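Local coordinates for molybdopterin adenylyltransferase (Helicobacter pylori, PDB 4XCW), which probably transfers the adenylyl group of ATP to molybdopterin, the activation step that precedes metal insertion in molybdenum cofactor biosynthesis, at residues Val10-Arg16 and Tyr46-Asp51; Val93-Leu98 and Ser122-Asn127; Glu57-Ile61 and Thr90-Cys94; Asp51-Glu57 and Arg83-Ala89. All coordinates share one frame; numbering follows the deposited sequence. Where two conformers were deposited one is given.

Interaction 1: Val10-Arg16 and Tyr46-Asp51; sequences VLSASDR and YEIVAD
Val49 N donates to Ser12 O at 2.7 Å, nearly straight at 172°, in a ladder that starts with Glu47 N on Val10 O and Ser12 N on Glu47 O. Ser14 N on Val49 O continues it past the strand end. The segments are neighbouring parallel strands, first and last elements of the beta-alpha-beta unit that crosses over through helix 25-37, as in a Rossmann-like sheet. On one face Leu11 CD1 meets Val49 CG2; Leu11 has a second conformer, so their 3.4 Å separation is doubtful. On the other, Tyr46, whose CG is anti to the backbone N (chi1 173°), runs its ring forward along the neighbouring strand, with Val10 CB at its edge, CD1 3.8 Å from Val10 CG1 and OH near Ser12 CB. Beyond the strands, Asp15 OD1 takes the backbone N-H of Asp51 at 3.0 Å, on the syn side but 34° out of the carboxylate plane, while OD2 forms a salt bridge with Arg83. The Asp51 side chain crosses that of Asp15 at about a right angle, the carboxylate planes nearly perpendicular, and their OD2 atoms come within 3.4 Å; these like charges are probably tolerated because of Arg83. Water 1 lies within bonding distance of Ala13 O and Asp51 OD1, bridging the strand end to the loop. Ser14 OG accepts from Arg16 N in an ST turn and also bonds Glu23.

Interaction 2: Val93-Leu98 and Ser122-Asn127; sequences VCQKML and SAGIRN
Gln95 and Asn127 are joined twice through the Gln95 side-chain amide: NE2 donates to Asn127 OD1 at 2.8 Å, and OE1 accepts the backbone N-H of Asn127 at 2.9 Å. Both bonds are nearly straight, yet each donor stands well above the plane of the carbonyl it meets. The two side-chain amide planes are 67° apart. Next to them Arg126, extended from CG to NE, brings NH1 in edge-on to a lone pair of Val93 O at 3.0 Å, while its NH2 holds Asp65. Between the strands, Gln95 N and Lys96 O both pair with Ile125, a classic beta bulge, and Leu98 N reaches Ala123 O. The antiparallel non-hydrogen-bonded pair Met97-Gly124 closes to 3.9 Å between CA atoms, and Cys94 SG rests 3.5 Å from Gly124 C. Met97, folded at chi2 and chi3, curls its CE back to 3.3 Å from Ala123 O. On the opposite face Leu98 CD1 packs on Ile125 CD1 at 3.8 Å, and the second subunit covers both residues with its Leu118 and Pro80. Side-chain bonds thus fasten the turn after helix 86-93 and backbone bonds the short strand itself, while both sulfurs pack directly against the backbone of Gly124, which has no side chain.

Interaction 3: Glu57-Ile61 and Thr90-Cys94; sequences EKSLI and TKKVC
Val93 supplies most of the apolar contact, splitting its two methyls between neighbours on helix 53-66. CG1 lies 3.7 Å from Ile61 CG1 and 3.8 Å from Glu57 CB, one helical turn apart. CG2, placed between the backbone N and the carbonyl carbon by a chi1 of -52°, turns instead to Leu60 and meets its CD1 at 3.9 Å, the two side chains crossing at about a right angle. That same Leu60 methyl reaches on to the backbone of Thr90, 3.9 Å from its CA, so it lies against the preceding turn of helix 86-93 as well. Leu60 also touches Ile131, Val72 and Thr74, which places this helix pair over one face of the central sheet.

The contact with polar groups is of a different kind. Glu57, extended beyond CG, carries its carboxylate over the aliphatic start of Lys92, with OE1 3.4 Å from CG. It also faces Arg53 of its own helix, at a distance too short in the model to be trusted. Lys92 bends at chi2, leaving NZ 6.1 Å from Glu57 OE1; any attraction between these opposite charges acts at a distance. Thr90 OG1 bonds Thr86 O and Asn133, though it lies 4.0 Å from Leu60 CD1.

The two helices are therefore held here by dispersion and burial of branched side chains, with Glu57 and Lys92 contributing carbon contacts more than a directed bond.

Interaction 4: Asp51-Glu57 and Arg83-Ala89; sequences DERDLIE and RDITPEA
Two helix starts meet here in the molybdopterin-binding fold: Glu52 is the N-cap residue of helix 53-66 and Ile85 that of helix 86-93, and the loops before them are tied by charge and water. Arg83 NH2 donates to Glu52 OE2 at 2.9 Å, a salt bridge straight at 171°; the oxygen lies in the guanidinium plane, but the nitrogen stands above the carboxylate plane, the two planes being 63° apart. Bent at chi2, Glu52 brings its other oxygen, OE1, to water 5, which bonds Arg83 NH1 weakly. The guanidinium lays one face over Asp51 O. Asp51 OD1 receives a short 2.6 Å bond from water 3, which accepts from Ile85 N and also bonds Thr86 OG1, itself bonded to Gly76. Water 4 lies between Asp51 OD2, a weak partner, and Asp84 OD1. Deeper in, the helices touch through carbon. The Ala89 CB methyl fits between Ile56 CG2 at 3.6 Å and Glu57 CG at 3.7 Å. In Ile85 a chi1 of 46° tucks CG1 in over its own backbone and sends CD1 across to Ile56 CD1 at 3.5 Å, and that methyl of Ile56 lies 3.7 Å from Thr86 OG1.

Overall arrangement
Interactions 3 and 4 are successive parts of one helix pair, 53-66 against 86-93; they share Glu57, and their centres are 8 Å apart. Interaction 1 supplies the parallel strands beneath, its Asp51 leading directly into interaction 4. Asp15 OD2 and Arg83 NE join these two in a salt bridge of 2.9 Å, while Glu47 OE2 and Ser59 OG, 2.8 Å apart in the Ser59 conformer considered, probably join interaction 1 to interaction 3. At the other edge of the sheet, interaction 2 continues from Val93 and Cys94 of interaction 3; its centre is about 19 Å from that of interaction 1. Contact with a second subunit comes at interaction 2, and Glu88 in interaction 4 packs on Lys96 of the third subunit.

Interaction 1: Val10-Arg16 and Tyr46-Asp51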
# COMPACT_ATOMS: atom_id res chain seq x y z
N VAL B 10 -2.63 16.98 18.74
CA VAL B 10 -2.29 17.67 17.50
C VAL B 10 -0.80 17.94 17.51
O VAL B 10 -0.32 18.75 18.30
CB VAL B 10 -3.07 18.98 17.34
CG1 VAL B 10 -2.79 19.62 15.97
CG2 VAL B 10 -4.56 18.73 17.51
N LEU B 11 -0.07 17.25 16.65
CA LEU B 11 1.38 17.34 16.62
C LEU B 11 1.88 18.02 15.35
O LEU B 11 1.75 17.47 14.26
CB LEU B 11 1.98 15.94 16.74
CG LEU B 11 3.50 15.92 16.87
CD1 LEU B 11 3.88 16.80 18.03
CD2 LEU B 11 4.00 14.50 17.09
N SER B 12 2.44 19.21 15.49
CA SER B 12 3.04 19.90 14.34
C SER B 12 4.53 19.62 14.30
O SER B 12 5.27 19.98 15.22
CB SER B 12 2.79 21.40 14.41
OG SER B 12 3.50 22.07 13.37
N ALA B 13 4.98 18.96 13.23
CA ALA B 13 6.39 18.68 13.03
C ALA B 13 6.99 19.80 12.21
O ALA B 13 6.60 20.01 11.06
CB ALA B 13 6.60 17.34 12.34
N SER B 14 7.94 20.52 12.80
CA SER B 14 8.48 21.71 12.16
C SER B 14 9.81 22.14 12.76
O SER B 14 9.98 22.12 13.98
CB SER B 14 7.48 22.86 12.26
OG SER B 14 8.03 24.08 11.80
N ASP B 15 10.76 22.52 11.91
CA ASP B 15 12.04 23.02 12.39
C ASP B 15 11.95 24.51 12.71
O ASP B 15 12.92 25.11 13.19
CB ASP B 15 13.14 22.77 11.35
CG ASP B 15 13.54 21.31 11.26
OD1 ASP B 15 13.42 20.59 12.28
OD2 ASP B 15 13.98 20.87 10.18
N ARG B 16 10.78 25.09 12.45
CA ARG B 16 10.52 26.52 12.67
C ARG B 16 11.54 27.42 11.98
O ARG B 16 12.05 28.37 12.57
CB ARG B 16 10.48 26.83 14.17
CG ARG B 16 9.10 26.69 14.78
CD ARG B 16 9.18 26.27 16.24
NE ARG B 16 9.69 24.91 16.39
CZ ARG B 16 10.81 24.60 17.03
NH1 ARG B 16 11.54 25.55 17.59
NH2 ARG B 16 11.19 23.33 17.11
N TYR B 46 -1.86 20.11 21.99
CA TYR B 46 -1.08 20.60 20.86
C TYR B 46 0.39 20.77 21.21
O TYR B 46 0.72 21.30 22.26
CB TYR B 46 -1.66 21.92 20.36
CG TYR B 46 -0.84 22.61 19.29
CD1 TYR B 46 -0.80 22.12 17.99
CD2 TYR B 46 -0.11 23.76 19.58
CE1 TYR B 46 -0.06 22.75 17.01
CE2 TYR B 46 0.63 24.40 18.60
CZ TYR B 46 0.65 23.89 17.31
OH TYR B 46 1.39 24.52 16.33
N GLU B 47 1.26 20.32 20.31
CA GLU B 47 2.70 20.46 20.50
C GLU B 47 3.39 20.69 19.17
O GLU B 47 3.04 20.07 18.17
CB GLU B 47 3.29 19.21 21.16
CG GLU B 47 3.04 19.11 22.65
CD GLU B 47 3.87 18.03 23.31
OE1 GLU B 47 3.77 17.87 24.54
OE2 GLU B 47 4.63 17.34 22.59
N ILE B 48 4.36 21.59 19.17
CA ILE B 48 5.24 21.79 18.03
C ILE B 48 6.54 21.05 18.30
O ILE B 48 7.18 21.29 19.32
CB ILE B 48 5.53 23.28 17.76
CG1 ILE B 48 4.23 24.07 17.70
CG2 ILE B 48 6.33 23.45 16.47
CD1 ILE B 48 4.43 25.54 17.37
N VAL B 49 6.92 20.16 17.40
CA VAL B 49 8.11 19.34 17.60
C VAL B 49 9.03 19.42 16.38
O VAL B 49 8.57 19.42 15.24
CB VAL B 49 7.71 17.87 17.88
CG1 VAL B 49 8.93 16.96 17.92
CG2 VAL B 49 6.96 17.79 19.19
N ALA B 50 10.33 19.52 16.64
CA ALA B 50 11.33 19.57 15.57
C ALA B 50 11.31 18.29 14.73
O ALA B 50 10.83 17.25 15.17
CB ALA B 50 12.72 19.80 16.15
N ASP B 51 11.83 18.38 13.50
CA ASP B 51 11.88 17.23 12.60
C ASP B 51 12.95 16.23 13.03
O ASP B 51 13.81 15.86 12.23
CB ASP B 51 12.15 17.68 11.17
CG ASP B 51 10.92 18.22 10.48
OD1 ASP B 51 9.85 17.57 10.57
OD2 ASP B 51 11.01 19.29 9.84
O HOH W 1 8.03 19.38 8.76

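Interaction 2: Val93-Leu98 and Ser122-Asn127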
# COMPACT_ATOMS: atom_id res chain seq x y z
N VAL B 93 5.88 3.87 16.64
CA VAL B 93 5.14 3.87 17.90
C VAL B 93 3.80 3.14 17.80
O VAL B 93 3.16 2.87 18.82
CB VAL B 93 4.89 5.31 18.44
CG1 VAL B 93 6.20 6.09 18.49
CG2 VAL B 93 3.86 6.04 17.60
N CYS B 94 3.37 2.81 16.58
CA CYS B 94 2.13 2.06 16.39
C CYS B 94 2.38 0.56 16.41
O CYS B 94 3.45 0.10 16.02
CB CYS B 94 1.45 2.42 15.07
SG CYS B 94 0.72 4.03 15.08
N GLN B 95 1.38 -0.19 16.87
CA GLN B 95 1.46 -1.65 16.90
C GLN B 95 0.87 -2.28 15.63
O GLN B 95 1.31 -3.35 15.20
CB GLN B 95 0.74 -2.18 18.14
CG GLN B 95 1.30 -1.63 19.45
CD GLN B 95 0.22 -1.30 20.46
OE1 GLN B 95 -0.95 -1.14 20.10
NE2 GLN B 95 0.60 -1.21 21.73
N LYS B 96 -0.13 -1.63 15.06
CA LYS B 96 -0.79 -2.03 13.81
C LYS B 96 -0.92 -0.83 12.90
O LYS B 96 -1.42 0.21 13.34
CB LYS B 96 -2.20 -2.58 14.06
CG LYS B 96 -2.32 -3.93 14.72
CD LYS B 96 -3.80 -4.30 14.81
CE LYS B 96 -4.02 -5.71 15.33
NZ LYS B 96 -3.71 -5.84 16.79
N MET B 97 -0.53 -0.95 11.63
CA MET B 97 -0.77 0.13 10.68
C MET B 97 -2.06 -0.13 9.90
O MET B 97 -2.48 -1.27 9.73
CB MET B 97 0.41 0.30 9.72
CG MET B 97 1.73 0.63 10.41
SD MET B 97 1.66 2.18 11.34
CE MET B 97 1.57 3.40 10.05
N LEU B 98 -2.68 0.95 9.43
CA LEU B 98 -3.91 0.86 8.66
C LEU B 98 -3.67 1.43 7.27
O LEU B 98 -3.88 2.62 7.05
CB LEU B 98 -5.04 1.61 9.37
CG LEU B 98 -5.31 1.20 10.81
CD1 LEU B 98 -6.27 2.17 11.50
CD2 LEU B 98 -5.85 -0.22 10.86
N SER B 122 0.41 8.24 6.71
CA SER B 122 -0.13 6.94 7.09
C SER B 122 -1.01 7.05 8.32
O SER B 122 -1.27 8.14 8.82
CB SER B 122 1.01 5.96 7.35
OG SER B 122 1.87 6.45 8.37
N ALA B 123 -1.48 5.90 8.80
CA ALA B 123 -2.26 5.86 10.03
C ALA B 123 -2.05 4.52 10.69
O ALA B 123 -1.76 3.53 10.03
CB ALA B 123 -3.72 6.11 9.76
N GLY B 124 -2.17 4.49 12.02
CA GLY B 124 -1.98 3.26 12.75
C GLY B 124 -2.57 3.33 14.14
O GLY B 124 -3.05 4.37 14.59
N ILE B 125 -2.52 2.20 14.84
CA ILE B 125 -3.07 2.09 16.18
C ILE B 125 -1.97 1.94 17.21
O ILE B 125 -1.08 1.12 17.05
CB ILE B 125 -4.02 0.88 16.29
CG1 ILE B 125 -5.11 0.95 15.23
CG2 ILE B 125 -4.58 0.78 17.71
CD1 ILE B 125 -5.95 2.22 15.32
N ARG B 126 -2.02 2.76 18.26
CA ARG B 126 -1.24 2.52 19.47
C ARG B 126 -2.20 2.38 20.64
O ARG B 126 -2.78 3.37 21.08
CB ARG B 126 -0.24 3.65 19.74
CG ARG B 126 0.55 3.42 21.03
CD ARG B 126 1.52 4.55 21.35
NE ARG B 126 2.20 4.30 22.62
CZ ARG B 126 3.34 3.64 22.74
NH1 ARG B 126 3.96 3.20 21.65
NH2 ARG B 126 3.88 3.45 23.93
N ASN B 127 -2.35 1.16 21.12
CA ASN B 127 -3.27 0.84 22.21
C ASN B 127 -4.68 1.33 21.90
O ASN B 127 -5.33 0.81 21.00
CB ASN B 127 -2.75 1.42 23.52
CG ASN B 127 -1.42 0.82 23.93
OD1 ASN B 127 -1.19 -0.38 23.73
ND2 ASN B 127 -0.53 1.64 24.48
O HOH W 2 -1.93 4.26 6.17

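Interaction 3: Glu57-Ile61 and Thr90-Cys94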
# COMPACT_ATOMS: atom_id res chain seq x y z
N GLU B 57 8.55 10.67 18.07
CA GLU B 57 8.10 9.43 18.70
C GLU B 57 7.69 9.69 20.14
O GLU B 57 6.62 9.28 20.58
CB GLU B 57 9.19 8.36 18.66
CG GLU B 57 9.53 7.87 17.27
CD GLU B 57 10.59 6.79 17.28
OE1 GLU B 57 10.85 6.22 18.37
OE2 GLU B 57 11.17 6.51 16.21
N LYS B 58 8.56 10.37 20.88
CA LYS B 58 8.28 10.68 22.28
C LYS B 58 7.00 11.49 22.45
O LYS B 58 6.24 11.26 23.38
CB LYS B 58 9.46 11.44 22.89
CG LYS B 58 10.65 10.56 23.21
CD LYS B 58 11.77 11.38 23.82
CE LYS B 58 12.91 10.49 24.30
NZ LYS B 58 14.05 11.30 24.82
N SER B 59 6.77 12.45 21.56
CA SER B 59 5.58 13.28 21.61
C SER B 59 4.32 12.46 21.34
O SER B 59 3.33 12.57 22.06
CB SER B 59 5.67 14.42 20.60
OG SER B 59 4.52 15.25 20.66
N LEU B 60 4.36 11.65 20.29
CA LEU B 60 3.25 10.77 19.97
C LEU B 60 2.94 9.84 21.14
O LEU B 60 1.79 9.65 21.52
CB LEU B 60 3.55 9.93 18.72
CG LEU B 60 3.56 10.66 17.38
CD1 LEU B 60 4.06 9.74 16.28
CD2 LEU B 60 2.17 11.18 17.05
N ILE B 61 3.99 9.28 21.73
CA ILE B 61 3.82 8.35 22.83
C ILE B 61 3.19 9.06 24.03
O ILE B 61 2.30 8.51 24.69
CB ILE B 61 5.16 7.69 23.22
CG1 ILE B 61 5.58 6.71 22.12
CG2 ILE B 61 5.06 6.98 24.56
CD1 ILE B 61 6.96 6.13 22.29
N THR B 90 5.75 7.57 13.22
CA THR B 90 4.41 7.04 13.42
C THR B 90 4.42 5.52 13.39
O THR B 90 3.82 4.87 14.24
CB THR B 90 3.45 7.60 12.36
OG1 THR B 90 3.49 9.03 12.41
CG2 THR B 90 2.01 7.13 12.61
N LYS B 91 5.13 4.95 12.42
CA LYS B 91 5.21 3.50 12.29
C LYS B 91 5.90 2.87 13.49
O LYS B 91 5.55 1.76 13.94
CB LYS B 91 5.94 3.11 11.00
CG LYS B 91 5.96 1.61 10.74
CD LYS B 91 7.00 1.24 9.69
CE LYS B 91 6.76 1.96 8.37
NZ LYS B 91 7.75 1.56 7.33
N LYS B 92 6.88 3.58 14.03
CA LYS B 92 7.65 3.06 15.15
C LYS B 92 6.80 2.93 16.42
O LYS B 92 6.95 1.98 17.19
CB LYS B 92 8.87 3.96 15.40
CG LYS B 92 9.72 3.55 16.59
CD LYS B 92 10.18 2.10 16.48
CE LYS B 92 10.79 1.61 17.79
NZ LYS B 92 11.01 0.14 17.78
N VAL B 93 5.88 3.87 16.64
CA VAL B 93 5.14 3.87 17.90
C VAL B 93 3.80 3.14 17.80
O VAL B 93 3.16 2.87 18.82
CB VAL B 93 4.89 5.31 18.44
CG1 VAL B 93 6.20 6.09 18.49
CG2 VAL B 93 3.86 6.04 17.60
N CYS B 94 3.37 2.81 16.58
CA CYS B 94 2.13 2.06 16.39
C CYS B 94 2.38 0.56 16.41
O CYS B 94 3.45 0.10 16.02
CB CYS B 94 1.45 2.42 15.07
SG CYS B 94 0.72 4.03 15.08

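Interaction 4: Asp51-Glu57 and Arg83-Ala89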
# COMPACT_ATOMS: atom_id res chain seq x y z
N ASP B 51 11.83 18.38 13.50
CA ASP B 51 11.88 17.23 12.60
C ASP B 51 12.95 16.23 13.03
O ASP B 51 13.81 15.86 12.23
CB ASP B 51 12.15 17.68 11.17
CG ASP B 51 10.92 18.22 10.48
OD1 ASP B 51 9.85 17.57 10.57
OD2 ASP B 51 11.01 19.29 9.84
N GLU B 52 12.90 15.82 14.29
CA GLU B 52 13.81 14.81 14.81
C GLU B 52 13.00 13.59 15.18
O GLU B 52 12.02 13.70 15.93
CB GLU B 52 14.60 15.32 16.02
CG GLU B 52 15.29 16.65 15.81
CD GLU B 52 16.49 16.55 14.88
OE1 GLU B 52 16.98 15.42 14.66
OE2 GLU B 52 16.95 17.60 14.38
N ARG B 53 13.38 12.43 14.65
CA ARG B 53 12.55 11.23 14.79
C ARG B 53 12.23 10.89 16.24
O ARG B 53 11.07 10.66 16.59
CB ARG B 53 13.22 10.03 14.12
CG ARG B 53 12.32 8.79 14.07
CD ARG B 53 13.04 7.59 13.49
NE ARG B 53 14.28 7.29 14.21
CZ ARG B 53 14.37 6.43 15.21
NH1 ARG B 53 13.31 5.76 15.62
NH2 ARG B 53 15.54 6.23 15.80
N ASP B 54 13.25 10.84 17.10
CA ASP B 54 13.00 10.41 18.47
C ASP B 54 12.08 11.38 19.21
O ASP B 54 11.26 10.97 20.03
CB ASP B 54 14.31 10.23 19.25
CG ASP B 54 14.10 9.52 20.57
OD1 ASP B 54 13.43 8.46 20.58
OD2 ASP B 54 14.58 10.02 21.60
N LEU B 55 12.21 12.67 18.91
CA LEU B 55 11.36 13.67 19.53
C LEU B 55 9.90 13.51 19.11
O LEU B 55 8.99 13.65 19.92
CB LEU B 55 11.85 15.08 19.19
CG LEU B 55 13.05 15.58 19.99
CD1 LEU B 55 13.40 17.01 19.61
CD2 LEU B 55 12.77 15.46 21.48
N ILE B 56 9.69 13.22 17.83
CA ILE B 56 8.33 12.99 17.36
C ILE B 56 7.74 11.71 17.97
O ILE B 56 6.58 11.69 18.38
CB ILE B 56 8.28 12.92 15.83
CG1 ILE B 56 8.74 14.25 15.25
CG2 ILE B 56 6.87 12.56 15.35
CD1 ILE B 56 8.35 14.47 13.81
N GLU B 57 8.55 10.67 18.07
CA GLU B 57 8.10 9.43 18.70
C GLU B 57 7.69 9.69 20.14
O GLU B 57 6.62 9.28 20.58
CB GLU B 57 9.19 8.36 18.66
CG GLU B 57 9.53 7.87 17.27
CD GLU B 57 10.59 6.79 17.28
OE1 GLU B 57 10.85 6.22 18.37
OE2 GLU B 57 11.17 6.51 16.21
N ARG B 83 14.31 15.25 5.68
CA ARG B 83 13.86 15.45 7.06
C ARG B 83 12.36 15.24 7.24
O ARG B 83 11.80 15.61 8.28
CB ARG B 83 14.26 16.85 7.54
CG ARG B 83 15.76 17.03 7.61
CD ARG B 83 16.13 18.38 8.22
NE ARG B 83 15.59 18.53 9.56
CZ ARG B 83 16.21 18.09 10.66
NH1 ARG B 83 17.37 17.47 10.56
NH2 ARG B 83 15.65 18.28 11.85
N ASP B 84 11.71 14.64 6.24
CA ASP B 84 10.31 14.25 6.38
C ASP B 84 10.21 12.89 7.07
O ASP B 84 10.05 11.85 6.42
CB ASP B 84 9.62 14.19 5.01
CG ASP B 84 9.46 15.56 4.38
OD1 ASP B 84 9.83 16.57 5.01
OD2 ASP B 84 8.95 15.63 3.24
N ILE B 85 10.31 12.88 8.40
CA ILE B 85 10.42 11.63 9.13
C ILE B 85 9.21 11.32 10.00
O ILE B 85 9.24 10.41 10.83
CB ILE B 85 11.70 11.64 10.01
CG1 ILE B 85 11.82 12.96 10.77
CG2 ILE B 85 12.93 11.47 9.14
CD1 ILE B 85 11.04 13.02 12.04
N THR B 86 8.12 12.06 9.79
CA THR B 86 6.90 11.84 10.56
C THR B 86 6.27 10.45 10.35
O THR B 86 5.87 9.81 11.32
CB THR B 86 5.87 12.95 10.26
OG1 THR B 86 6.45 14.22 10.59
CG2 THR B 86 4.61 12.75 11.10
N PRO B 87 6.18 9.96 9.09
CA PRO B 87 5.62 8.61 8.95
C PRO B 87 6.49 7.53 9.61
O PRO B 87 5.94 6.61 10.19
CB PRO B 87 5.57 8.40 7.42
CG PRO B 87 5.53 9.79 6.85
CD PRO B 87 6.38 10.60 7.77
N GLU B 88 7.81 7.64 9.52
CA GLU B 88 8.70 6.69 10.20
C GLU B 88 8.46 6.66 11.71
O GLU B 88 8.45 5.59 12.33
CB GLU B 88 10.16 7.03 9.95
CG GLU B 88 10.66 6.62 8.58
CD GLU B 88 10.59 7.74 7.57
OE1 GLU B 88 9.65 8.57 7.63
OE2 GLU B 88 11.48 7.80 6.69
N ALA B 89 8.33 7.84 12.31
CA ALA B 89 8.09 7.93 13.74
C ALA B 89 6.73 7.33 14.08
O ALA B 89 6.58 6.66 15.09
CB ALA B 89 8.17 9.38 14.20
O HOH W 3 9.13 15.15 10.08
O HOH W 4 9.84 18.10 7.32
O HOH W 5 18.11 14.98 11.89